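PDB 4UT1: flagellar hook-associated protein from Burkholderia pseudomallei, which probably serves as a structural protein at the junction between the flagellar hook and the filament. Local coordinates for residues 86-89 / 90-94. Sequence-based numbering, arbitrary orientation.
Sequences QTQG and SSLST
Gln88 and Leu92, one helical turn apart, lie slantwise against each other. The glutamine chain leaves with CG anti to the backbone N (chi1 174°) and then bends at chi2 (64°), which sets the flat amide beside the leucine branch. Its NE2 rests 3.6 Å from Leu92 CD1, a van der Waals contact with a methyl group. A long, flexible chain suits this place, since its methylene CG can also pack on CD1 while the amide stays near the surface. Leucine suits the other side because its branched apolar end offers both CG and CD1 to the glutamine chain. Beneath the pair, Leu92 N donates to Gln88 O at 2.9 Å, the i to i+4 bond of an alpha-helix. Gln88 and Leu92 both also touch Gln618 of helix 593-630, so this face belongs to the bundle of long helices that forms the elongated part of the chain.

Gln86 and Ser90 repeat the i to i+4 spacing with polar ends. Gln86 OE1 comes to 3.3 Å from Ser90 OG, and the same hydroxyl is 3.2 Å from Gln86 O. Serine is short enough to sit close to its own helix here, with OG beside the backbone N (chi1 -63°), and both side chains also meet Gln216. Gly89 is buried and adds no side chain, and its O accepts from Ser93 N at 2.9 Å in the same i to i+4 pattern.

One turn further on, Ser90 O takes two donors from Thr94: N at 3.0 Å, and OG1 at 2.8 Å from the opposite face of the carbonyl plane. Threonine suits the spot because its hydroxyl folds back onto the helix, and the side chain also touches Ala288 and Leu292 of helix 287-322.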
ATOM      1  N   GLN A  86      24.983 -26.116  -3.221  1.00 19.15           N
ATOM      2  CA  GLN A  86      23.735 -26.789  -2.910  1.00 23.10           C
ATOM      3  C   GLN A  86      22.773 -25.852  -2.181  1.00 21.00           C
ATOM      4  O   GLN A  86      21.585 -25.803  -2.508  1.00 17.51           O
ATOM      5  CB  GLN A  86      23.985 -28.046  -2.065  1.00 21.56           C
ATOM      6  CG  GLN A  86      22.699 -28.717  -1.600  1.00 21.42           C
ATOM      7  CD  GLN A  86      21.925 -29.354  -2.737  1.00 24.87           C
ATOM      8  OE1 GLN A  86      20.935 -28.798  -3.229  1.00 23.35           O
ATOM      9  NE2 GLN A  86      22.372 -30.525  -3.166  1.00 19.85           N
ATOM     10  N   THR A  87      23.279 -25.102  -1.202  1.00 19.80           N
ATOM     11  CA  THR A  87      22.401 -24.268  -0.392  1.00 17.19           C
ATOM     12  C   THR A  87      21.852 -23.082  -1.198  1.00 18.41           C
ATOM     13  O   THR A  87      20.718 -22.662  -0.976  1.00 16.01           O
ATOM     14  CB  THR A  87      23.103 -23.759   0.895  1.00 20.00           C
ATOM     15  OG1 THR A  87      22.109 -23.484   1.894  1.00 19.93           O
ATOM     16  CG2 THR A  87      23.916 -22.499   0.631  1.00 18.17           C
ATOM     17  N   GLN A  88      22.640 -22.568  -2.144  1.00 17.10           N
ATOM     18  CA  GLN A  88      22.156 -21.541  -3.072  1.00 17.74           C
ATOM     19  C   GLN A  88      21.087 -22.113  -4.002  1.00 16.97           C
ATOM     20  O   GLN A  88      20.103 -21.444  -4.319  1.00 18.16           O
ATOM     21  CB  GLN A  88      23.317 -20.960  -3.892  1.00 17.07           C
ATOM     22  CG  GLN A  88      22.908 -19.980  -5.013  1.00 20.88           C
ATOM     23  CD  GLN A  88      22.252 -18.697  -4.510  1.00 26.36           C
ATOM     24  OE1 GLN A  88      21.927 -18.570  -3.327  1.00 28.46           O
ATOM     25  NE2 GLN A  88      22.053 -17.735  -5.418  1.00 23.56           N
ATOM     26  N   GLY A  89      21.271 -23.356  -4.426  1.00 19.06           N
ATOM     27  CA  GLY A  89      20.334 -23.992  -5.331  1.00 15.96           C
ATOM     28  C   GLY A  89      18.998 -24.245  -4.660  1.00 17.41           C
ATOM     29  O   GLY A  89      17.943 -24.025  -5.257  1.00 14.35           O
ATOM     30  N   SER A  90      19.047 -24.729  -3.421  1.00 14.80           N
ATOM     31  CA  SER A  90      17.841 -24.983  -2.643  1.00 14.29           C
ATOM     32  C   SER A  90      17.096 -23.680  -2.331  1.00 15.75           C
ATOM     33  O   SER A  90      15.870 -23.647  -2.318  1.00 15.38           O
ATOM     34  CB  SER A  90      18.183 -25.707  -1.345  1.00 15.95           C
ATOM     35  OG  SER A  90      18.749 -26.967  -1.618  1.00 19.08           O
ATOM     36  N   SER A  91      17.848 -22.621  -2.057  1.00 14.52           N
ATOM     37  CA  SER A  91      17.253 -21.311  -1.837  1.00 15.21           C
ATOM     38  C   SER A  91      16.530 -20.817  -3.091  1.00 16.09           C
ATOM     39  O   SER A  91      15.368 -20.409  -3.028  1.00 14.36           O
ATOM     40  CB  SER A  91      18.315 -20.302  -1.416  1.00 16.45           C
ATOM     41  OG  SER A  91      17.754 -19.005  -1.327  1.00 19.63           O
ATOM     42  N   LEU A  92      17.226 -20.849  -4.222  1.00 14.75           N
ATOM     43  CA  LEU A  92      16.645 -20.398  -5.490  1.00 18.10           C
ATOM     44  C   LEU A  92      15.417 -21.213  -5.886  1.00 15.34           C
ATOM     45  O   LEU A  92      14.439 -20.660  -6.382  1.00 16.32           O
ATOM     46  CB  LEU A  92      17.691 -20.461  -6.611  1.00 15.72           C
ATOM     47  CG  LEU A  92      18.786 -19.399  -6.501  1.00 14.67           C
ATOM     48  CD1 LEU A  92      19.900 -19.649  -7.509  1.00 17.10           C
ATOM     49  CD2 LEU A  92      18.179 -18.004  -6.688  1.00 15.75           C
ATOM     50  N   SER A  93      15.461 -22.525  -5.673  1.00 14.69           N
ATOM     51  CA  SER A  93      14.348 -23.363  -6.106  1.00 15.71           C
ATOM     52  C   SER A  93      13.161 -23.171  -5.175  1.00 13.36           C
ATOM     53  O   SER A  93      12.024 -23.188  -5.616  1.00 14.43           O
ATOM     54  CB  SER A  93      14.745 -24.843  -6.166  1.00 17.82           C
ATOM     55  OG  SER A  93      14.940 -25.377  -4.873  1.00 17.93           O
ATOM     56  N   THR A  94      13.430 -23.003  -3.886  1.00 14.27           N
ATOM     57  CA  THR A  94      12.378 -22.674  -2.926  1.00 13.96           C
ATOM     58  C   THR A  94      11.715 -21.332  -3.284  1.00 14.53           C
ATOM     59  O   THR A  94      10.490 -21.232  -3.328  1.00 15.76           O
ATOM     60  CB  THR A  94      12.943 -22.610  -1.486  1.00 14.01           C
ATOM     61  OG1 THR A  94      13.331 -23.930  -1.084  1.00 14.52           O
ATOM     62  CG2 THR A  94      11.898 -22.090  -0.514  1.00 16.46           C
TER